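Local structure of solute-binding protein (Thermoactinomyces vulgaris, 2ZYO) at residues T304-L309 with Q322-N327; K13-P18 with Y292-T297; E149-A154 with T220-P225; L236-K241 with Q256-N261. The protein binds cyclodextrins and maltodextrins, here maltotetraose, and probably passes them to a membrane sugar transporter. One frame throughout, in Å; residues are numbered along the deposited sequence.

Interaction 1: residues T304-L309 with Q322-N327; sequences TSKEAL and QKELLN
With chi1 at -173° and an extended chain beyond it, Lys306 runs across Leu325 to Glu324, while a chi1 of -68° at Leu325 sets CG beside its own backbone N and turns both methyl groups to the start of the facing helix. The two branches of Leu325 divide the work. CD1 lies 3.7 Å from Leu309 CB and equally close to the carbonyl O of Lys306, and CD2 meets the aliphatic part of the lysine, 4.0 Å from Lys306 CG. Next to this leucine pair, Leu309 CD1 rests against Gln322 CG at 4.1 Å. The contact thus sets the first turn of helix 306-316 against the short, weakly bonded helix at about 323-326, within a chain of the periplasmic-binding-protein clan. The first turn is itself N-capped by Ser305, whose OG accepts from Ala308 N at 3.1 Å. Buried Leu309 also touches Phe107 and Pro320, whereas Glu307 and Ala308 of the same turn reach Trp39 on helix 30-47. Replacing Leu325 by an alanine would probably open a gap beside Leu309 CB and leave Lys306 CG without its methyl partner. At the exposed rim, Lys306 NZ forms a salt bridge with Glu324 OE1 at 3.1 Å. The ammonium group sits well above the carboxylate plane, 64° out of it, and the two side chains meet at about a right angle, with Glu324 CB 4.1 Å from Lys306 CE.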
loop_
_atom_site.group_PDB
_atom_site.type_symbol
_atom_site.label_atom_id
_atom_site.label_comp_id
_atom_site.label_asym_id
_atom_site.label_seq_id
_atom_site.Cartn_x
_atom_site.Cartn_y
_atom_site.Cartn_z
ATOM N N THR A 304 8.573 15.271 8.144
ATOM C CA THR A 304 7.277 14.624 8.365
ATOM C C THR A 304 6.369 15.401 9.324
ATOM O O THR A 304 5.403 14.851 9.865
ATOM C CB THR A 304 7.441 13.173 8.878
ATOM O OG1 THR A 304 8.207 13.171 10.091
ATOM C CG2 THR A 304 8.142 12.303 7.837
ATOM N N SER A 305 6.679 16.680 9.525
ATOM C CA SER A 305 5.869 17.541 10.384
ATOM C C SER A 305 4.515 17.816 9.740
ATOM O O SER A 305 4.320 17.561 8.546
ATOM C CB SER A 305 6.590 18.866 10.627
ATOM O OG SER A 305 6.602 19.643 9.442
ATOM N N LYS A 306 3.585 18.352 10.525
ATOM C CA LYS A 306 2.282 18.751 9.997
ATOM C C LYS A 306 2.434 19.692 8.797
ATOM O O LYS A 306 1.806 19.485 7.760
ATOM C CB LYS A 306 1.426 19.395 11.091
ATOM C CG LYS A 306 -0.005 19.691 10.661
ATOM C CD LYS A 306 -0.792 20.358 11.780
ATOM C CE LYS A 306 -2.119 20.907 11.267
ATOM N NZ LYS A 306 -2.885 21.640 12.317
ATOM N N GLU A 307 3.291 20.702 8.941
ATOM C CA GLU A 307 3.546 21.671 7.877
ATOM C C GLU A 307 4.138 21.021 6.623
ATOM O O GLU A 307 3.693 21.300 5.507
ATOM C CB GLU A 307 4.474 22.783 8.382
ATOM C CG GLU A 307 4.604 23.967 7.433
ATOM C CD GLU A 307 5.628 24.999 7.887
ATOM O OE1 GLU A 307 6.344 24.761 8.887
ATOM O OE2 GLU A 307 5.715 26.059 7.235
ATOM N N ALA A 308 5.141 20.166 6.814
ATOM C CA ALA A 308 5.821 19.513 5.694
ATOM C C ALA A 308 4.901 18.567 4.929
ATOM O O ALA A 308 4.921 18.543 3.699
ATOM C CB ALA A 308 7.070 18.774 6.175
ATOM N N LEU A 309 4.089 17.803 5.658
ATOM C CA LEU A 309 3.196 16.831 5.026
ATOM C C LEU A 309 1.939 17.454 4.412
ATOM O O LEU A 309 1.389 16.913 3.452
ATOM C CB LEU A 309 2.847 15.685 5.986
ATOM C CG LEU A 309 3.998 14.739 6.361
ATOM C CD1 LEU A 309 3.510 13.622 7.268
ATOM C CD2 LEU A 309 4.689 14.159 5.129
ATOM N N GLN A 322 -1.125 11.487 8.766
ATOM C CA GLN A 322 -0.861 12.374 9.882
ATOM C C GLN A 322 -2.225 12.719 10.475
ATOM O O GLN A 322 -3.110 13.186 9.756
ATOM C CB GLN A 322 -0.148 13.628 9.359
ATOM C CG GLN A 322 0.813 14.301 10.340
ATOM C CD GLN A 322 0.148 15.311 11.270
ATOM O OE1 GLN A 322 0.808 15.889 12.129
ATOM N NE2 GLN A 322 -1.154 15.526 11.104
ATOM N N LYS A 323 -2.389 12.476 11.776
ATOM C CA LYS A 323 -3.709 12.518 12.433
ATOM C C LYS A 323 -4.512 13.794 12.168
ATOM O O LYS A 323 -5.674 13.727 11.763
ATOM C CB LYS A 323 -3.585 12.273 13.941
ATOM C CG LYS A 323 -3.253 10.841 14.323
ATOM C CD LYS A 323 -3.350 10.656 15.826
ATOM C CE LYS A 323 -3.058 9.228 16.240
ATOM N NZ LYS A 323 -3.011 9.093 17.718
ATOM N N GLU A 324 -3.892 14.947 12.402
ATOM C CA GLU A 324 -4.563 16.231 12.190
ATOM C C GLU A 324 -4.911 16.468 10.724
ATOM O O GLU A 324 -5.996 16.959 10.410
ATOM C CB GLU A 324 -3.716 17.390 12.717
ATOM C CG GLU A 324 -3.694 17.507 14.230
ATOM C CD GLU A 324 -3.236 18.875 14.686
ATOM O OE1 GLU A 324 -4.022 19.835 14.564
ATOM O OE2 GLU A 324 -2.089 18.993 15.160
ATOM N N LEU A 325 -3.991 16.110 9.830
ATOM C CA LEU A 325 -4.185 16.328 8.398
ATOM C C LEU A 325 -5.311 15.472 7.825
ATOM O O LEU A 325 -6.024 15.907 6.919
ATOM C CB LEU A 325 -2.882 16.101 7.622
ATOM C CG LEU A 325 -1.757 17.111 7.874
ATOM C CD1 LEU A 325 -0.503 16.724 7.107
ATOM C CD2 LEU A 325 -2.187 18.527 7.512
ATOM N N LEU A 326 -5.472 14.265 8.366
ATOM C CA LEU A 326 -6.550 13.368 7.949
ATOM C C LEU A 326 -7.930 13.921 8.313
ATOM O O LEU A 326 -8.933 13.562 7.693
ATOM C CB LEU A 326 -6.353 11.970 8.551
ATOM C CG LEU A 326 -5.176 11.146 8.018
ATOM C CD1 LEU A 326 -4.968 9.894 8.857
ATOM C CD2 LEU A 326 -5.372 10.784 6.552
ATOM N N ASN A 327 -7.961 14.800 9.313
ATOM C CA ASN A 327 -9.194 15.448 9.759
ATOM C C ASN A 327 -9.399 16.828 9.126
ATOM O O ASN A 327 -10.413 17.492 9.368
ATOM C CB ASN A 327 -9.208 15.545 11.288
ATOM C CG ASN A 327 -9.417 14.195 11.959
ATOM O OD1 ASN A 327 -8.548 13.705 12.682
ATOM N ND2 ASN A 327 -10.571 13.587 11.716
#

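Interaction 2: residues K13-P18 with Y292-T297; sequences KSEGKP and YPKYAT
Glu15 holds the first turn of helix 293-302 through two hydrogen bonds, one to each carboxylate oxygen. Lys294 N donates to the syn lone pair of Glu15 OE1 at 2.9 Å. Tyr295 N reaches Glu15 OE2, also at 2.9 Å and nearly straight (171°), though somewhat out of the carboxylate plane. The glutamate spans the gap because its chain is extended, with chi1 at -166°. A carboxylate facing the amide end of a helix is probably favoured by the helix dipole as well. Tyr292 holds the N-cap position of the helix, and segment 13-18 leads into strand 20-25 near the N-terminus; in a lipoprotein it may follow the stretch that leads from the lipid-modified end. The CH-pi contacts centre on Pro18, which serves two rings at once. Its CB stands over the middle of the Tyr292 ring, 3.4 Å from the centroid and only 4° off the normal, while Pro18 CD covers a face of Tyr295, 3.6 Å from that ring's centroid. Water mediates a further link: it donates to Glu15 O at 2.9 Å and lies 2.7 Å from Tyr295 OH, near the plane of the ring. Lys17 CB packs 3.7 Å from the same Tyr295 OH.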
loop_
_atom_site.group_PDB
_atom_site.type_symbol
_atom_site.label_atom_id
_atom_site.label_comp_id
_atom_site.label_asym_id
_atom_site.label_seq_id
_atom_site.Cartn_x
_atom_site.Cartn_y
_atom_site.Cartn_z
ATOM N N LYS A 13 27.978 15.951 25.221
ATOM C CA LYS A 13 27.591 15.726 23.797
ATOM C C LYS A 13 28.493 14.695 23.120
ATOM O O LYS A 13 29.720 14.756 23.242
ATOM C CB LYS A 13 27.583 17.047 23.013
ATOM C CG LYS A 13 28.857 17.887 23.136
ATOM C CD LYS A 13 28.851 19.083 22.184
ATOM C CE LYS A 13 29.167 18.681 20.743
ATOM N NZ LYS A 13 30.555 18.161 20.579
ATOM N N SER A 14 27.878 13.749 22.412
ATOM C CA SER A 14 28.627 12.698 21.724
ATOM C C SER A 14 28.555 12.815 20.204
ATOM O O SER A 14 29.590 12.776 19.536
ATOM C CB SER A 14 28.179 11.305 22.181
ATOM O OG SER A 14 28.467 11.099 23.553
ATOM N N GLU A 15 27.344 12.950 19.658
ATOM C CA GLU A 15 27.191 13.068 18.207
ATOM C C GLU A 15 27.586 14.457 17.710
ATOM O O GLU A 15 26.934 15.457 18.023
ATOM C CB GLU A 15 25.781 12.691 17.733
ATOM C CG GLU A 15 25.708 12.473 16.217
ATOM C CD GLU A 15 24.387 11.901 15.747
ATOM O OE1 GLU A 15 23.992 10.822 16.232
ATOM O OE2 GLU A 15 23.753 12.523 14.870
ATOM N N GLY A 16 28.672 14.495 16.943
ATOM C CA GLY A 16 29.149 15.727 16.325
ATOM C C GLY A 16 28.188 16.188 15.249
ATOM O O GLY A 16 27.525 15.368 14.608
ATOM N N LYS A 17 28.103 17.502 15.060
ATOM C CA LYS A 17 27.219 18.078 14.053
ATOM C C LYS A 17 27.718 17.717 12.656
ATOM O O LYS A 17 28.865 18.008 12.318
ATOM C CB LYS A 17 27.125 19.596 14.210
ATOM C CG LYS A 17 26.035 20.244 13.359
ATOM C CD LYS A 17 26.098 21.764 13.411
ATOM C CE LYS A 17 25.437 22.315 14.667
ATOM N NZ LYS A 17 25.546 23.799 14.747
ATOM N N PRO A 18 26.861 17.072 11.846
ATOM C CA PRO A 18 27.276 16.710 10.495
ATOM C C PRO A 18 27.383 17.942 9.609
ATOM O O PRO A 18 26.601 18.881 9.762
ATOM C CB PRO A 18 26.139 15.806 10.008
ATOM C CG PRO A 18 24.949 16.242 10.788
ATOM C CD PRO A 18 25.476 16.654 12.132
ATOM N N TYR A 292 25.336 9.632 11.632
ATOM C CA TYR A 292 24.622 10.679 12.361
ATOM C C TYR A 292 23.158 10.319 12.634
ATOM O O TYR A 292 22.256 11.029 12.187
ATOM C CB TYR A 292 24.708 12.011 11.604
ATOM C CG TYR A 292 26.112 12.395 11.200
ATOM C CD1 TYR A 292 26.980 13.002 12.109
ATOM C CD2 TYR A 292 26.573 12.149 9.907
ATOM C CE1 TYR A 292 28.277 13.351 11.738
ATOM C CE2 TYR A 292 27.863 12.495 9.525
ATOM C CZ TYR A 292 28.707 13.096 10.444
ATOM O OH TYR A 292 29.985 13.438 10.064
ATOM N N PRO A 293 22.916 9.229 13.390
ATOM C CA PRO A 293 21.541 8.788 13.643
ATOM C C PRO A 293 20.664 9.843 14.333
ATOM O O PRO A 293 19.502 10.012 13.957
ATOM C CB PRO A 293 21.721 7.557 14.542
ATOM C CG PRO A 293 23.083 7.702 15.129
ATOM C CD PRO A 293 23.894 8.348 14.058
ATOM N N LYS A 294 21.209 10.556 15.317
ATOM C CA LYS A 294 20.418 11.545 16.059
ATOM C C LYS A 294 20.032 12.749 15.201
ATOM O O LYS A 294 18.872 13.161 15.192
ATOM C CB LYS A 294 21.135 11.991 17.336
ATOM C CG LYS A 294 21.290 10.883 18.367
ATOM C CD LYS A 294 21.985 11.388 19.618
ATOM C CE LYS A 294 22.149 10.276 20.642
ATOM N NZ LYS A 294 22.885 10.741 21.854
ATOM N N TYR A 295 21.004 13.309 14.485
ATOM C CA TYR A 295 20.736 14.427 13.584
ATOM C C TYR A 295 19.849 14.018 12.407
ATOM O O TYR A 295 18.952 14.767 12.016
ATOM C CB TYR A 295 22.039 15.045 13.075
ATOM C CG TYR A 295 22.646 16.076 14.002
ATOM C CD1 TYR A 295 23.619 15.715 14.939
ATOM C CD2 TYR A 295 22.263 17.415 13.930
ATOM C CE1 TYR A 295 24.190 16.668 15.785
ATOM C CE2 TYR A 295 22.825 18.372 14.772
ATOM C CZ TYR A 295 23.785 17.990 15.694
ATOM O OH TYR A 295 24.341 18.940 16.521
ATOM N N ALA A 296 20.093 12.830 11.852
ATOM C CA ALA A 296 19.276 12.329 10.744
ATOM C C ALA A 296 17.826 12.109 11.167
ATOM O O ALA A 296 16.911 12.330 10.377
ATOM C CB ALA A 296 19.865 11.050 10.166
ATOM N N THR A 297 17.627 11.689 12.416
ATOM C CA THR A 297 16.284 11.482 12.961
ATOM C C THR A 297 15.569 12.817 13.186
ATOM O O THR A 297 14.350 12.906 13.036
ATOM C CB THR A 297 16.321 10.635 14.252
ATOM O OG1 THR A 297 16.928 9.371 13.965
ATOM C CG2 THR A 297 14.920 10.392 14.801
HETATM O O HOH W 1 26.504 18.369 18.027
#

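Interaction 3: residues E149-A154 with T220-P225; sequences ELFQYA and TEARLP
Phe151 and Ala154, one helical turn apart on helix 147-157, pack against the C-terminal turn after helix 206-220, in the solute-binding-protein fold. Ala222 CB is the hub: it lies 3.9 Å from Phe151 CE1 and 4.1 Å from Ala154 CB. The phenylalanine gets there because its CG is trans to the backbone N (chi1 -164°), which swings the ring out to the facing turn. Glu221 OE1 lies in the plane of the ring, 3.6 Å from Phe151 CE2, where the slightly electropositive ring edge probably suits a carboxylate oxygen; carboxylate and ring planes stand 75° apart. This oxygen also has a long, weak ion pair with Lys155 NZ. Further out, Trp218 meets the Phe151 ring edge-to-face and Lys217 makes a cation-pi contact with it. A serine in place of Phe151 would probably open a gap beside Ala222 CB, which would keep Ala154 CB, and take the ring edge from Glu221 OE1 and the aromatic partner from Trp218 and Lys217. The turn is tied back by Asn158, whose ND2 donates to Ala222 O. Arg223 leaves the helix with a positive phi, and its NH2 hydrogen-bonds to the carbonyl oxygens of Lys155 and Asn158, passing 4.3 Å from Ala154 O.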
loop_
_atom_site.group_PDB
_atom_site.type_symbol
_atom_site.label_atom_id
_atom_site.label_comp_id
_atom_site.label_asym_id
_atom_site.label_seq_id
_atom_site.Cartn_x
_atom_site.Cartn_y
_atom_site.Cartn_z
ATOM N N GLU A 149 -25.357 -5.609 -2.436
ATOM C CA GLU A 149 -25.899 -4.674 -3.421
ATOM C C GLU A 149 -24.905 -4.396 -4.548
ATOM O O GLU A 149 -25.295 -4.285 -5.712
ATOM C CB GLU A 149 -26.345 -3.373 -2.744
ATOM C CG GLU A 149 -27.662 -3.503 -1.972
ATOM C CD GLU A 149 -27.889 -2.378 -0.978
ATOM O OE1 GLU A 149 -27.044 -2.194 -0.077
ATOM O OE2 GLU A 149 -28.924 -1.685 -1.082
ATOM N N LEU A 150 -23.625 -4.296 -4.194
ATOM C CA LEU A 150 -22.557 -4.120 -5.175
ATOM C C LEU A 150 -22.474 -5.314 -6.117
ATOM O O LEU A 150 -22.345 -5.145 -7.331
ATOM C CB LEU A 150 -21.206 -3.909 -4.478
ATOM C CG LEU A 150 -19.988 -3.636 -5.372
ATOM C CD1 LEU A 150 -20.022 -2.219 -5.934
ATOM C CD2 LEU A 150 -18.695 -3.887 -4.612
ATOM N N PHE A 151 -22.548 -6.520 -5.557
ATOM C CA PHE A 151 -22.451 -7.722 -6.376
ATOM C C PHE A 151 -23.666 -7.904 -7.285
ATOM O O PHE A 151 -23.520 -8.317 -8.435
ATOM C CB PHE A 151 -22.211 -8.975 -5.533
ATOM C CG PHE A 151 -21.740 -10.143 -6.344
ATOM C CD1 PHE A 151 -20.425 -10.200 -6.792
ATOM C CD2 PHE A 151 -22.615 -11.165 -6.695
ATOM C CE1 PHE A 151 -19.981 -11.265 -7.567
ATOM C CE2 PHE A 151 -22.180 -12.237 -7.468
ATOM C CZ PHE A 151 -20.860 -12.286 -7.906
ATOM N N GLN A 152 -24.850 -7.587 -6.764
ATOM C CA GLN A 152 -26.078 -7.589 -7.562
ATOM C C GLN A 152 -25.956 -6.623 -8.741
ATOM O O GLN A 152 -26.312 -6.962 -9.873
ATOM C CB GLN A 152 -27.294 -7.240 -6.689
ATOM C CG GLN A 152 -28.622 -7.100 -7.451
ATOM C CD GLN A 152 -29.006 -8.348 -8.232
ATOM O OE1 GLN A 152 -28.798 -9.472 -7.778
ATOM N NE2 GLN A 152 -29.581 -8.148 -9.412
ATOM N N TYR A 153 -25.435 -5.429 -8.463
ATOM C CA TYR A 153 -25.173 -4.416 -9.484
ATOM C C TYR A 153 -24.247 -4.957 -10.578
ATOM O O TYR A 153 -24.472 -4.714 -11.760
ATOM C CB TYR A 153 -24.577 -3.163 -8.831
ATOM C CG TYR A 153 -24.416 -1.973 -9.753
ATOM C CD1 TYR A 153 -25.474 -1.092 -9.978
ATOM C CD2 TYR A 153 -23.200 -1.716 -10.384
ATOM C CE1 TYR A 153 -25.328 0.007 -10.822
ATOM C CE2 TYR A 153 -23.045 -0.622 -11.231
ATOM C CZ TYR A 153 -24.110 0.234 -11.444
ATOM O OH TYR A 153 -23.954 1.319 -12.277
ATOM N N ALA A 154 -23.215 -5.700 -10.179
ATOM C CA ALA A 154 -22.302 -6.325 -11.138
ATOM C C ALA A 154 -22.999 -7.407 -11.968
ATOM O O ALA A 154 -22.848 -7.451 -13.190
ATOM C CB ALA A 154 -21.083 -6.892 -10.427
ATOM N N THR A 220 -17.943 -16.599 -12.293
ATOM C CA THR A 220 -19.069 -17.483 -12.621
ATOM C C THR A 220 -20.421 -16.765 -12.694
ATOM O O THR A 220 -21.312 -17.188 -13.437
ATOM C CB THR A 220 -19.190 -18.650 -11.621
ATOM O OG1 THR A 220 -19.363 -18.130 -10.297
ATOM C CG2 THR A 220 -17.949 -19.540 -11.665
ATOM N N GLU A 221 -20.578 -15.692 -11.919
ATOM C CA GLU A 221 -21.845 -14.952 -11.874
ATOM C C GLU A 221 -21.745 -13.522 -12.410
ATOM O O GLU A 221 -22.670 -13.036 -13.064
ATOM C CB GLU A 221 -22.414 -14.933 -10.452
ATOM C CG GLU A 221 -22.794 -16.302 -9.896
ATOM C CD GLU A 221 -23.422 -16.217 -8.514
ATOM O OE1 GLU A 221 -24.119 -15.220 -8.225
ATOM O OE2 GLU A 221 -23.224 -17.154 -7.715
ATOM N N ALA A 222 -20.634 -12.849 -12.119
ATOM C CA ALA A 222 -20.444 -11.455 -12.533
ATOM C C ALA A 222 -19.702 -11.330 -13.868
ATOM O O ALA A 222 -19.393 -10.223 -14.316
ATOM C CB ALA A 222 -19.745 -10.659 -11.435
ATOM N N ARG A 223 -19.417 -12.476 -14.485
ATOM C CA ARG A 223 -18.917 -12.560 -15.863
ATOM C C ARG A 223 -17.646 -11.752 -16.172
ATOM O O ARG A 223 -17.474 -11.258 -17.289
ATOM C CB ARG A 223 -20.038 -12.215 -16.860
ATOM C CG ARG A 223 -21.266 -13.121 -16.763
ATOM C CD ARG A 223 -22.380 -12.683 -17.714
ATOM N NE ARG A 223 -22.928 -11.370 -17.372
ATOM C CZ ARG A 223 -23.963 -11.161 -16.562
ATOM N NH1 ARG A 223 -24.602 -12.177 -15.991
ATOM N NH2 ARG A 223 -24.367 -9.921 -16.324
ATOM N N LEU A 224 -16.755 -11.627 -15.191
ATOM C CA LEU A 224 -15.477 -10.946 -15.411
ATOM C C LEU A 224 -14.579 -11.748 -16.358
ATOM O O LEU A 224 -14.610 -12.982 -16.334
ATOM C CB LEU A 224 -14.747 -10.682 -14.085
ATOM C CG LEU A 224 -15.344 -9.688 -13.078
ATOM C CD1 LEU A 224 -14.287 -9.301 -12.054
ATOM C CD2 LEU A 224 -15.903 -8.436 -13.746
ATOM N N PRO A 225 -13.788 -11.051 -17.201
ATOM C CA PRO A 225 -12.856 -11.734 -18.105
ATOM C C PRO A 225 -11.878 -12.598 -17.313
ATOM O O PRO A 225 -11.222 -12.108 -16.396
ATOM C CB PRO A 225 -12.117 -10.582 -18.792
ATOM C CG PRO A 225 -13.015 -9.416 -18.663
ATOM C CD PRO A 225 -13.729 -9.586 -17.361
#

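Interaction 4: residues L236-K241 with Q256-N261; sequences LFKSGK and QAAGIN
Ile260 reaches across to the end of helix 230-238, where it meets Phe237, Lys238 and Gly240. From CB, which is directed at the facing segment, the side chain forks. The short branch, CG2, goes to the aromatic ring, 3.7 Å from Phe237 CE2 and 3.9 Å from Phe237 CZ, and the two side chains cross obliquely. The longer branch follows the backbone instead. With chi1 at -52°, CG1 lies beside the isoleucine's own N and comes 3.8 Å from the carbonyl O of Phe237. At the tip, CD1 settles on the C-terminal end of the last turn: it is 3.6 Å from Phe237 O, 3.8 Å from Lys238 O and 4.0 Å from the CA of Gly240, a residue whose positive phi favours glycine. The apolar tip therefore covers carbonyl oxygens, of which Phe237 O also accepts from Gly240 N. Beside it, Ala258 CB lies against the stem of Lys238, 3.7 Å from Lys238 CG. The lysine bends at chi3 and carries its NZ off to a salt bridge with Asp254. Phe237 is buried beneath, against Val242 and Val245 of strand 242-247, and its ring also meets that of Tyr255. Both helices end in the same way, since Gly240 and Gly259 each take a positive phi; the contact joins two glycine-closed Schellman motifs, each leading the chain from its helix toward a strand, 242-247 in one case and 262-265 in the other.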
loop_
_atom_site.group_PDB
_atom_site.type_symbol
_atom_site.label_atom_id
_atom_site.label_comp_id
_atom_site.label_asym_id
_atom_site.label_seq_id
_atom_site.Cartn_x
_atom_site.Cartn_y
_atom_site.Cartn_z
ATOM N N LEU A 236 -10.792 -0.112 -19.906
ATOM C CA LEU A 236 -12.249 -0.107 -19.986
ATOM C C LEU A 236 -12.905 0.991 -19.153
ATOM O O LEU A 236 -13.918 1.554 -19.566
ATOM C CB LEU A 236 -12.829 -1.486 -19.654
ATOM C CG LEU A 236 -12.589 -2.554 -20.726
ATOM C CD1 LEU A 236 -13.100 -3.909 -20.276
ATOM C CD2 LEU A 236 -13.230 -2.153 -22.049
ATOM N N PHE A 237 -12.332 1.306 -17.992
ATOM C CA PHE A 237 -12.841 2.426 -17.199
ATOM C C PHE A 237 -12.631 3.755 -17.932
ATOM O O PHE A 237 -13.528 4.600 -17.971
ATOM C CB PHE A 237 -12.217 2.463 -15.798
ATOM C CG PHE A 237 -12.858 3.472 -14.882
ATOM C CD1 PHE A 237 -14.115 3.233 -14.328
ATOM C CD2 PHE A 237 -12.211 4.667 -14.582
ATOM C CE1 PHE A 237 -14.714 4.171 -13.485
ATOM C CE2 PHE A 237 -12.801 5.611 -13.743
ATOM C CZ PHE A 237 -14.054 5.361 -13.194
ATOM N N LYS A 238 -11.450 3.924 -18.525
ATOM C CA LYS A 238 -11.133 5.132 -19.293
ATOM C C LYS A 238 -11.997 5.275 -20.548
ATOM O O LYS A 238 -12.166 6.381 -21.063
ATOM C CB LYS A 238 -9.647 5.175 -19.661
ATOM C CG LYS A 238 -8.726 5.446 -18.473
ATOM C CD LYS A 238 -7.269 5.607 -18.896
ATOM C CE LYS A 238 -6.635 4.272 -19.260
ATOM N NZ LYS A 238 -5.215 4.433 -19.679
ATOM N N SER A 239 -12.550 4.155 -21.016
ATOM C CA SER A 239 -13.434 4.123 -22.183
ATOM C C SER A 239 -14.812 4.720 -21.889
ATOM O O SER A 239 -15.593 4.969 -22.809
ATOM C CB SER A 239 -13.600 2.687 -22.685
ATOM O OG SER A 239 -14.581 1.990 -21.930
ATOM N N GLY A 240 -15.109 4.923 -20.608
ATOM C CA GLY A 240 -16.390 5.485 -20.180
ATOM C C GLY A 240 -17.532 4.486 -20.137
ATOM O O GLY A 240 -18.696 4.877 -20.054
ATOM N N LYS A 241 -17.205 3.196 -20.186
ATOM C CA LYS A 241 -18.226 2.145 -20.186
ATOM C C LYS A 241 -18.182 1.258 -18.936
ATOM O O LYS A 241 -18.736 0.157 -18.930
ATOM C CB LYS A 241 -18.123 1.292 -21.454
ATOM C CG LYS A 241 -18.470 2.025 -22.748
ATOM C CD LYS A 241 -18.383 1.102 -23.965
ATOM C CE LYS A 241 -16.958 0.983 -24.516
ATOM N NZ LYS A 241 -16.049 0.132 -23.680
ATOM N N GLN A 256 -8.524 10.749 -14.902
ATOM C CA GLN A 256 -8.912 12.147 -15.095
ATOM C C GLN A 256 -8.382 12.705 -16.411
ATOM O O GLN A 256 -9.073 13.471 -17.086
ATOM C CB GLN A 256 -8.440 13.004 -13.921
ATOM C CG GLN A 256 -9.157 12.694 -12.615
ATOM C CD GLN A 256 -8.689 13.561 -11.468
ATOM O OE1 GLN A 256 -7.491 13.748 -11.260
ATOM N NE2 GLN A 256 -9.638 14.087 -10.708
ATOM N N ALA A 257 -7.163 12.309 -16.776
ATOM C CA ALA A 257 -6.580 12.691 -18.063
ATOM C C ALA A 257 -7.415 12.166 -19.233
ATOM O O ALA A 257 -7.460 12.788 -20.295
ATOM C CB ALA A 257 -5.143 12.201 -18.166
ATOM N N ALA A 258 -8.077 11.027 -19.019
ATOM C CA ALA A 258 -8.946 10.410 -20.022
ATOM C C ALA A 258 -10.308 11.102 -20.147
ATOM O O ALA A 258 -11.062 10.834 -21.086
ATOM C CB ALA A 258 -9.130 8.931 -19.721
ATOM N N GLY A 259 -10.622 11.975 -19.191
ATOM C CA GLY A 259 -11.861 12.752 -19.219
ATOM C C GLY A 259 -12.987 12.222 -18.351
ATOM O O GLY A 259 -14.127 12.676 -18.460
ATOM N N ILE A 260 -12.675 11.258 -17.489
ATOM C CA ILE A 260 -13.668 10.701 -16.575
ATOM C C ILE A 260 -13.846 11.619 -15.370
ATOM O O ILE A 260 -12.865 12.071 -14.770
ATOM C CB ILE A 260 -13.287 9.264 -16.099
ATOM C CG1 ILE A 260 -12.972 8.339 -17.287
ATOM C CG2 ILE A 260 -14.378 8.669 -15.195
ATOM C CD1 ILE A 260 -14.100 8.171 -18.316
ATOM N N ASN A 261 -15.103 11.906 -15.040
ATOM C CA ASN A 261 -15.441 12.610 -13.810
ATOM C C ASN A 261 -15.497 11.576 -12.695
ATOM O O ASN A 261 -16.454 10.805 -12.588
ATOM C CB ASN A 261 -16.773 13.355 -13.953
ATOM C CG ASN A 261 -17.040 14.320 -12.802
ATOM O OD1 ASN A 261 -16.158 14.616 -11.990
ATOM N ND2 ASN A 261 -18.270 14.819 -12.732
#

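How the interactions relate
Interaction 2 lies toward one side of the chain and interactions 3 and 4 toward the other, with interaction 1 nearer the centre. Interactions 1 and 2 sit on the consecutive helices 306-316 and 293-302, with nearest atoms about 7 Å apart. Interactions 3 and 4 form the other pair, centres 21 Å apart and nearest atoms about 6 Å. Interactions 2 and 3 lie on opposite sides of the chain's centre, 57 Å between centres. Interaction 2 closes a chain loop that encloses interactions 3 and 4. None of the contacting residues belongs to the glycan pocket, yet Asn173, Tyr175 and Tyr176 fall, in sequence, between the segments of interaction 3, and Trp250 between those of interaction 4.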